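Local coordinates for protein DNA polymerase III beta subunit (Streptococcus pyogenes, PDB 2AVT) that probably encircles DNA as a ring-shaped dimer and tethers the replicative polymerase to its template for processive synthesis, at residues 1-9 / 66-75; 11-22 / 79-87. All coordinates share one frame; numbering follows the deposited sequence.

Contact 1: 1-9 / 66-75; sequences MIQFSINRT and GLLITSPGAI
The Phe4 ring meets Leu67 obliquely: its CD2 lies 3.6 Å from CD1 of Leu67. With CG between the backbone N and the carbonyl carbon (chi1 70°), the far end of the ring is carried away from strand 67-71. Val96 of the adjacent strand 93-99 touches the same side chain, as do Val38 and Val43 of another sheet. Ile69 adds its CG1, which rests 3.9 Å from CB of Phe4.

Strands 3-7 and 67-71 run antiparallel. Ser5 and Leu68 form a hydrogen-bonded pair through two nearly straight backbone bonds. Between Gln3 and Phe4 the register slips by one residue. Gln3 O accepts both Thr70 N, at 2.8 Å, and Ser71 N, at 3.1 Å; only the latter lies in the carbonyl plane, on a lone pair. The side chains of Gln3 and Thr70 run side by side here, with Gln3 CG 3.3 Å from Thr70 CB.

Ser71 carries its hydroxyl anti to the backbone N (chi1 -176°). From there OG donates a short bond of 2.6 Å to Met1 O. Beyond Pro72 the chain enters strand 73-78. Ile2 lies close against its start, with CG1 3.3 Å from Gly73 CA, a tight contact. Ile2 CD1 continues to CG2 of Ile75, 3.7 Å away, the two side chains crossing at about a right angle. Thr70 and Ser71 facing Gln3 make a classic beta bulge in an outermost strand, just before the chain passes from the sheet of strand 3-7 into a second antiparallel sheet, which runs on into the central domain.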
loop_
_atom_site.group_PDB
_atom_site.type_symbol
_atom_site.label_atom_id
_atom_site.label_comp_id
_atom_site.label_asym_id
_atom_site.label_seq_id
_atom_site.Cartn_x
_atom_site.Cartn_y
_atom_site.Cartn_z
ATOM N N MET A 1 38.650 14.480 -4.888
ATOM C CA MET A 1 37.177 14.274 -4.957
ATOM C C MET A 1 36.809 12.800 -4.856
ATOM O O MET A 1 37.652 11.925 -5.055
ATOM C CB MET A 1 36.632 14.859 -6.252
ATOM C CG MET A 1 36.917 16.338 -6.406
ATOM S SD MET A 1 36.208 16.982 -7.914
ATOM C CE MET A 1 37.456 16.445 -9.085
ATOM N N ILE A 2 35.541 12.542 -4.548
ATOM C CA ILE A 2 35.027 11.188 -4.383
ATOM C C ILE A 2 35.220 10.286 -5.585
ATOM O O ILE A 2 35.094 10.714 -6.726
ATOM C CB ILE A 2 33.502 11.186 -4.072
ATOM C CG1 ILE A 2 33.240 11.823 -2.709
ATOM C CG2 ILE A 2 32.957 9.753 -4.097
ATOM C CD1 ILE A 2 31.757 11.985 -2.385
ATOM N N GLN A 3 35.515 9.022 -5.304
ATOM C CA GLN A 3 35.664 8.012 -6.338
ATOM C C GLN A 3 35.667 6.618 -5.738
ATOM O O GLN A 3 36.602 6.236 -5.028
ATOM C CB GLN A 3 36.946 8.200 -7.144
ATOM C CG GLN A 3 37.200 7.029 -8.097
ATOM C CD GLN A 3 37.350 7.462 -9.542
ATOM O OE1 GLN A 3 38.212 8.280 -9.868
ATOM N NE2 GLN A 3 36.507 6.916 -10.416
ATOM N N PHE A 4 34.616 5.861 -6.023
ATOM C CA PHE A 4 34.520 4.498 -5.524
ATOM C C PHE A 4 33.558 3.695 -6.388
ATOM O O PHE A 4 32.716 4.263 -7.090
ATOM C CB PHE A 4 34.077 4.492 -4.045
ATOM C CG PHE A 4 32.634 4.901 -3.810
ATOM C CD1 PHE A 4 32.298 6.232 -3.586
ATOM C CD2 PHE A 4 31.620 3.947 -3.776
ATOM C CE1 PHE A 4 30.979 6.607 -3.326
ATOM C CE2 PHE A 4 30.301 4.319 -3.515
ATOM C CZ PHE A 4 29.982 5.649 -3.290
ATOM N N SER A 5 33.716 2.379 -6.353
ATOM C CA SER A 5 32.870 1.455 -7.093
ATOM C C SER A 5 32.223 0.589 -6.036
ATOM O O SER A 5 32.868 0.202 -5.064
ATOM C CB SER A 5 33.708 0.584 -8.034
ATOM O OG SER A 5 34.318 1.381 -9.037
ATOM N N ILE A 6 30.958 0.259 -6.222
ATOM C CA ILE A 6 30.277 -0.531 -5.222
ATOM C C ILE A 6 29.261 -1.448 -5.851
ATOM O O ILE A 6 28.797 -1.206 -6.966
ATOM C CB ILE A 6 29.562 0.404 -4.205
ATOM C CG1 ILE A 6 29.051 -0.390 -3.006
ATOM C CG2 ILE A 6 28.383 1.107 -4.876
ATOM C CD1 ILE A 6 28.564 0.500 -1.871
ATOM N N ASN A 7 28.927 -2.510 -5.127
ATOM C CA ASN A 7 27.932 -3.474 -5.568
ATOM C C ASN A 7 26.577 -2.769 -5.411
ATOM O O ASN A 7 26.293 -2.204 -4.352
ATOM C CB ASN A 7 28.005 -4.720 -4.681
ATOM C CG ASN A 7 26.878 -5.694 -4.941
ATOM O OD1 ASN A 7 25.737 -5.450 -4.562
ATOM N ND2 ASN A 7 27.194 -6.807 -5.597
ATOM N N ARG A 8 25.754 -2.804 -6.460
ATOM C CA ARG A 8 24.445 -2.137 -6.459
ATOM C C ARG A 8 23.504 -2.603 -5.345
ATOM O O ARG A 8 22.917 -1.788 -4.624
ATOM C CB ARG A 8 23.766 -2.332 -7.830
ATOM C CG ARG A 8 22.486 -1.521 -8.057
ATOM C CD ARG A 8 21.805 -1.940 -9.379
ATOM N NE ARG A 8 21.557 -3.383 -9.373
ATOM C CZ ARG A 8 21.216 -4.114 -10.431
ATOM N NH1 ARG A 8 21.065 -3.550 -11.625
ATOM N NH2 ARG A 8 21.052 -5.427 -10.291
ATOM N N THR A 9 23.342 -3.910 -5.212
ATOM C CA THR A 9 22.470 -4.453 -4.179
ATOM C C THR A 9 22.918 -4.034 -2.777
ATOM O O THR A 9 22.095 -3.666 -1.944
ATOM C CB THR A 9 22.392 -5.992 -4.283
ATOM O OG1 THR A 9 21.531 -6.340 -5.374
ATOM C CG2 THR A 9 21.847 -6.598 -3.002
ATOM N N GLY A 66 31.012 -5.898 -3.701
ATOM C CA GLY A 66 32.067 -5.329 -2.885
ATOM C C GLY A 66 32.101 -3.815 -2.933
ATOM O O GLY A 66 31.162 -3.168 -3.387
ATOM N N LEU A 67 33.200 -3.250 -2.453
ATOM C CA LEU A 67 33.387 -1.810 -2.416
ATOM C C LEU A 67 34.864 -1.522 -2.570
ATOM O O LEU A 67 35.682 -2.037 -1.807
ATOM C CB LEU A 67 32.909 -1.240 -1.072
ATOM C CG LEU A 67 33.373 0.183 -0.744
ATOM C CD1 LEU A 67 32.751 1.163 -1.729
ATOM C CD2 LEU A 67 32.980 0.544 0.685
ATOM N N LEU A 68 35.205 -0.709 -3.559
ATOM C CA LEU A 68 36.587 -0.332 -3.791
ATOM C C LEU A 68 36.620 1.185 -3.820
ATOM O O LEU A 68 35.951 1.814 -4.644
ATOM C CB LEU A 68 37.090 -0.898 -5.127
ATOM C CG LEU A 68 38.442 -0.329 -5.584
ATOM C CD1 LEU A 68 39.473 -0.507 -4.471
ATOM C CD2 LEU A 68 38.912 -1.032 -6.863
ATOM N N ILE A 69 37.394 1.763 -2.910
ATOM C CA ILE A 69 37.520 3.206 -2.802
ATOM C C ILE A 69 38.839 3.699 -3.372
ATOM O O ILE A 69 39.917 3.238 -2.990
ATOM C CB ILE A 69 37.395 3.644 -1.337
ATOM C CG1 ILE A 69 35.969 3.354 -0.843
ATOM C CG2 ILE A 69 37.766 5.105 -1.199
ATOM C CD1 ILE A 69 35.737 3.668 0.623
ATOM N N THR A 70 38.734 4.661 -4.279
ATOM C CA THR A 70 39.881 5.238 -4.964
ATOM C C THR A 70 40.286 6.608 -4.451
ATOM O O THR A 70 41.474 6.930 -4.413
ATOM C CB THR A 70 39.585 5.354 -6.461
ATOM O OG1 THR A 70 39.586 4.046 -7.039
ATOM C CG2 THR A 70 40.611 6.235 -7.153
ATOM N N SER A 71 39.302 7.417 -4.066
ATOM C CA SER A 71 39.578 8.759 -3.572
ATOM C C SER A 71 38.519 9.214 -2.564
ATOM O O SER A 71 37.331 8.916 -2.713
ATOM C CB SER A 71 39.648 9.738 -4.746
ATOM O OG SER A 71 40.014 11.035 -4.303
ATOM N N PRO A 72 38.951 9.933 -1.517
ATOM C CA PRO A 72 38.125 10.471 -0.427
ATOM C C PRO A 72 37.259 11.642 -0.883
ATOM O O PRO A 72 37.521 12.246 -1.920
ATOM C CB PRO A 72 39.162 10.919 0.618
ATOM C CG PRO A 72 40.399 10.137 0.264
ATOM C CD PRO A 72 40.378 10.159 -1.240
ATOM N N GLY A 73 36.232 11.963 -0.102
ATOM C CA GLY A 73 35.366 13.071 -0.456
ATOM C C GLY A 73 34.074 13.079 0.335
ATOM O O GLY A 73 33.797 12.162 1.109
ATOM N N ALA A 74 33.282 14.127 0.148
ATOM C CA ALA A 74 32.015 14.245 0.846
ATOM C C ALA A 74 31.041 15.062 -0.002
ATOM O O ALA A 74 31.408 16.085 -0.578
ATOM C CB ALA A 74 32.231 14.896 2.203
ATOM N N ILE A 75 29.798 14.605 -0.090
ATOM C CA ILE A 75 28.809 15.303 -0.897
ATOM C C ILE A 75 27.399 15.044 -0.402
ATOM O O ILE A 75 27.153 14.047 0.280
ATOM C CB ILE A 75 28.910 14.870 -2.394
ATOM C CG1 ILE A 75 28.083 15.806 -3.276
ATOM C CG2 ILE A 75 28.398 13.440 -2.580
ATOM C CD1 ILE A 75 28.134 15.443 -4.750
#

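Contact 2: 11-22 / 79-87; sequences FIHALNTTKRAI and ASFFINIIS
Helices 11-18 and 79-87 pack nearly antiparallel, at 160°, with their axes 10.2 Å apart at closest. Ile83 occupies the middle of the interface. Its CG1 lies 3.9 Å from Leu15 CB, and its CD1 reaches over to Lys19 CB. Its CG2 branch touches OD1 of Asn16 at 3.5 Å.

Phe11 and Phe82 pack with their planes at 74°. Phe11 CZ comes to the edge of the Phe82 ring, 3.8 Å from CE2. Leu15 CD1 of the same helix covers one face of the Phe11 ring, over its centre. Ile86 CD1 approaches Phe11 CE2 at 3.8 Å, and Ile86 CG2 meets Ile12 CG1, the two side chains running in opposite directions.

Lys19 bends twice along its chain. The curl carries its aliphatic part past Ala79 and brings NZ back to Ile22 O, a hydrogen bond of 2.7 Å from above the carbonyl plane. Ile22 CD1 closes this end on Ala79 CB at 3.6 Å. No hydrogen bond joins the helices; the contact is mainly apolar, with Asn16, Ser80 and Ser87 adding polar atoms. Such an antiparallel helix pair beside beta sheets is characteristic of the domains of DNA polymerase processivity rings, where the helices line the central channel.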
loop_
_atom_site.group_PDB
_atom_site.type_symbol
_atom_site.label_atom_id
_atom_site.label_comp_id
_atom_site.label_asym_id
_atom_site.label_seq_id
_atom_site.Cartn_x
_atom_site.Cartn_y
_atom_site.Cartn_z
ATOM N N PHE A 11 24.720 -1.352 -1.930
ATOM C CA PHE A 11 24.498 0.087 -1.828
ATOM C C PHE A 11 23.041 0.403 -1.511
ATOM O O PHE A 11 22.753 1.171 -0.593
ATOM C CB PHE A 11 24.913 0.760 -3.144
ATOM C CG PHE A 11 25.194 2.237 -3.023
ATOM C CD1 PHE A 11 25.417 2.824 -1.790
ATOM C CD2 PHE A 11 25.283 3.031 -4.158
ATOM C CE1 PHE A 11 25.726 4.172 -1.686
ATOM C CE2 PHE A 11 25.594 4.374 -4.062
ATOM C CZ PHE A 11 25.817 4.947 -2.817
ATOM N N ILE A 12 22.128 -0.195 -2.272
ATOM C CA ILE A 12 20.697 0.024 -2.087
ATOM C C ILE A 12 20.235 -0.329 -0.673
ATOM O O ILE A 12 19.518 0.445 -0.045
ATOM C CB ILE A 12 19.867 -0.796 -3.110
ATOM C CG1 ILE A 12 20.068 -0.208 -4.512
ATOM C CG2 ILE A 12 18.383 -0.770 -2.738
ATOM C CD1 ILE A 12 19.375 -0.991 -5.613
ATOM N N HIS A 13 20.654 -1.485 -0.166
ATOM C CA HIS A 13 20.253 -1.889 1.184
ATOM C C HIS A 13 20.671 -0.858 2.229
ATOM O O HIS A 13 19.865 -0.470 3.069
ATOM C CB HIS A 13 20.840 -3.259 1.534
ATOM C CG HIS A 13 20.172 -4.397 0.823
ATOM N ND1 HIS A 13 18.803 -4.581 0.837
ATOM C CD2 HIS A 13 20.679 -5.411 0.083
ATOM C CE1 HIS A 13 18.499 -5.658 0.134
ATOM N NE2 HIS A 13 19.619 -6.180 -0.333
ATOM N N ALA A 14 21.918 -0.404 2.164
ATOM C CA ALA A 14 22.422 0.587 3.112
ATOM C C ALA A 14 21.733 1.951 2.956
ATOM O O ALA A 14 21.521 2.660 3.936
ATOM C CB ALA A 14 23.935 0.751 2.943
ATOM N N LEU A 15 21.406 2.317 1.719
ATOM C CA LEU A 15 20.736 3.583 1.447
ATOM C C LEU A 15 19.326 3.590 2.017
ATOM O O LEU A 15 18.904 4.567 2.630
ATOM C CB LEU A 15 20.678 3.849 -0.066
ATOM C CG LEU A 15 21.986 4.302 -0.716
ATOM C CD1 LEU A 15 21.896 4.230 -2.253
ATOM C CD2 LEU A 15 22.291 5.717 -0.251
ATOM N N ASN A 16 18.593 2.502 1.810
ATOM C CA ASN A 16 17.227 2.417 2.307
ATOM C C ASN A 16 17.166 2.418 3.825
ATOM O O ASN A 16 16.165 2.813 4.403
ATOM C CB ASN A 16 16.536 1.167 1.775
ATOM C CG ASN A 16 16.237 1.260 0.295
ATOM O OD1 ASN A 16 16.182 2.353 -0.268
ATOM N ND2 ASN A 16 16.020 0.114 -0.341
ATOM N N THR A 17 18.234 1.965 4.470
ATOM C CA THR A 17 18.274 1.949 5.929
ATOM C C THR A 17 18.441 3.375 6.439
ATOM O O THR A 17 17.772 3.803 7.380
ATOM C CB THR A 17 19.460 1.131 6.446
ATOM O OG1 THR A 17 19.307 -0.236 6.047
ATOM C CG2 THR A 17 19.534 1.205 7.960
ATOM N N THR A 18 19.363 4.096 5.812
ATOM C CA THR A 18 19.654 5.473 6.176
ATOM C C THR A 18 18.443 6.368 5.900
ATOM O O THR A 18 18.157 7.294 6.663
ATOM C CB THR A 18 20.859 5.998 5.369
ATOM O OG1 THR A 18 21.966 5.095 5.522
ATOM C CG2 THR A 18 21.265 7.378 5.864
ATOM N N LYS A 19 17.745 6.077 4.806
ATOM C CA LYS A 19 16.568 6.837 4.398
ATOM C C LYS A 19 15.461 6.796 5.465
ATOM O O LYS A 19 14.527 7.600 5.428
ATOM C CB LYS A 19 16.045 6.292 3.058
ATOM C CG LYS A 19 14.806 6.979 2.516
ATOM C CD LYS A 19 15.095 8.424 2.178
ATOM C CE LYS A 19 13.827 9.150 1.754
ATOM N NZ LYS A 19 12.828 9.159 2.859
ATOM N N ARG A 20 15.561 5.858 6.407
ATOM C CA ARG A 20 14.565 5.750 7.470
ATOM C C ARG A 20 14.591 7.020 8.329
ATOM O O ARG A 20 13.598 7.386 8.937
ATOM C CB ARG A 20 14.852 4.538 8.365
ATOM C CG ARG A 20 14.974 3.210 7.644
ATOM C CD ARG A 20 13.666 2.787 7.034
ATOM N NE ARG A 20 12.597 2.760 8.025
ATOM C CZ ARG A 20 11.439 2.134 7.851
ATOM N NH1 ARG A 20 11.205 1.475 6.722
ATOM N NH2 ARG A 20 10.511 2.176 8.798
ATOM N N ALA A 21 15.741 7.678 8.377
ATOM C CA ALA A 21 15.886 8.904 9.157
ATOM C C ALA A 21 15.653 10.157 8.313
ATOM O O ALA A 21 15.919 11.266 8.776
ATOM C CB ALA A 21 17.279 8.966 9.772
ATOM N N ILE A 22 15.159 9.986 7.088
ATOM C CA ILE A 22 14.926 11.124 6.201
ATOM C C ILE A 22 13.447 11.301 5.873
ATOM O O ILE A 22 12.816 10.416 5.295
ATOM C CB ILE A 22 15.758 10.978 4.897
ATOM C CG1 ILE A 22 17.243 10.838 5.263
ATOM C CG2 ILE A 22 15.567 12.203 3.997
ATOM C CD1 ILE A 22 18.198 10.837 4.070
ATOM N N ALA A 79 18.094 12.684 -1.208
ATOM C CA ALA A 79 17.948 11.268 -0.876
ATOM C C ALA A 79 17.023 10.387 -1.727
ATOM O O ALA A 79 17.486 9.453 -2.380
ATOM C CB ALA A 79 17.570 11.132 0.581
ATOM N N SER A 80 15.720 10.643 -1.682
ATOM C CA SER A 80 14.766 9.837 -2.439
ATOM C C SER A 80 15.116 9.773 -3.916
ATOM O O SER A 80 15.034 8.721 -4.546
ATOM C CB SER A 80 13.351 10.393 -2.271
ATOM O OG SER A 80 12.868 10.095 -0.978
ATOM N N PHE A 81 15.519 10.910 -4.460
ATOM C CA PHE A 81 15.887 10.989 -5.860
ATOM C C PHE A 81 17.145 10.146 -6.148
ATOM O O PHE A 81 17.182 9.361 -7.101
ATOM C CB PHE A 81 16.104 12.460 -6.214
ATOM C CG PHE A 81 16.519 12.693 -7.636
ATOM C CD1 PHE A 81 15.704 12.309 -8.684
ATOM C CD2 PHE A 81 17.725 13.309 -7.921
ATOM C CE1 PHE A 81 16.086 12.535 -9.995
ATOM C CE2 PHE A 81 18.110 13.535 -9.227
ATOM C CZ PHE A 81 17.284 13.146 -10.264
ATOM N N PHE A 82 18.165 10.290 -5.311
ATOM C CA PHE A 82 19.404 9.554 -5.508
ATOM C C PHE A 82 19.187 8.054 -5.447
ATOM O O PHE A 82 19.716 7.302 -6.270
ATOM C CB PHE A 82 20.434 9.949 -4.449
ATOM C CG PHE A 82 21.722 9.189 -4.552
ATOM C CD1 PHE A 82 22.487 9.252 -5.707
ATOM C CD2 PHE A 82 22.178 8.422 -3.489
ATOM C CE1 PHE A 82 23.693 8.566 -5.798
ATOM C CE2 PHE A 82 23.381 7.733 -3.573
ATOM C CZ PHE A 82 24.139 7.808 -4.729
ATOM N N ILE A 83 18.413 7.623 -4.455
ATOM C CA ILE A 83 18.119 6.212 -4.273
ATOM C C ILE A 83 17.329 5.627 -5.437
ATOM O O ILE A 83 17.599 4.499 -5.848
ATOM C CB ILE A 83 17.361 5.974 -2.954
ATOM C CG1 ILE A 83 18.261 6.354 -1.778
ATOM C CG2 ILE A 83 16.905 4.543 -2.867
ATOM C CD1 ILE A 83 17.565 6.252 -0.409
ATOM N N ASN A 84 16.347 6.365 -5.960
ATOM C CA ASN A 84 15.592 5.863 -7.118
ATOM C C ASN A 84 16.542 5.707 -8.320
ATOM O O ASN A 84 16.427 4.764 -9.099
ATOM C CB ASN A 84 14.451 6.816 -7.513
ATOM C CG ASN A 84 13.351 6.872 -6.474
ATOM O OD1 ASN A 84 13.050 5.876 -5.819
ATOM N ND2 ASN A 84 12.736 8.033 -6.331
ATOM N N ILE A 85 17.472 6.638 -8.474
ATOM C CA ILE A 85 18.427 6.543 -9.578
ATOM C C ILE A 85 19.307 5.290 -9.434
ATOM O O ILE A 85 19.405 4.480 -10.366
ATOM C CB ILE A 85 19.302 7.796 -9.653
ATOM C CG1 ILE A 85 18.495 8.925 -10.294
ATOM C CG2 ILE A 85 20.558 7.525 -10.480
ATOM C CD1 ILE A 85 18.999 10.277 -9.952
ATOM N N ILE A 86 19.905 5.117 -8.258
ATOM C CA ILE A 86 20.761 3.970 -7.981
ATOM C C ILE A 86 19.998 2.675 -8.206
ATOM O O ILE A 86 20.508 1.740 -8.821
ATOM C CB ILE A 86 21.287 4.001 -6.517
ATOM C CG1 ILE A 86 22.274 5.156 -6.356
ATOM C CG2 ILE A 86 21.927 2.659 -6.142
ATOM C CD1 ILE A 86 23.536 5.034 -7.227
ATOM N N SER A 87 18.763 2.627 -7.719
ATOM C CA SER A 87 17.945 1.427 -7.869
ATOM C C SER A 87 17.569 1.154 -9.319
ATOM O O SER A 87 17.171 0.044 -9.653
ATOM C CB SER A 87 16.658 1.543 -7.038
ATOM O OG SER A 87 16.945 1.820 -5.673
#

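Contacts 1 and 2 share one chain path. Strand 3-7 runs into helix 8-18, and strand 73-78 runs into helix 79-88, so their segments alternate along the chain. Their centres are 15 Å apart, yet they meet directly. Ile6 CG2 of contact 1 lies 3.7 Å from Phe11 CD2 of contact 2, and Phe4 CZ stands 4.3 Å from Phe11 CZ. The apolar side of strand 3-7 therefore meets the helix pair, consistent with one shared core in the N-terminal domain. Contact 2 also adjoins the second subunit: Phe81 packs on Leu280 and Ile85 on Ile281 of that chain. Contact 1 touches no other chain of the dimer.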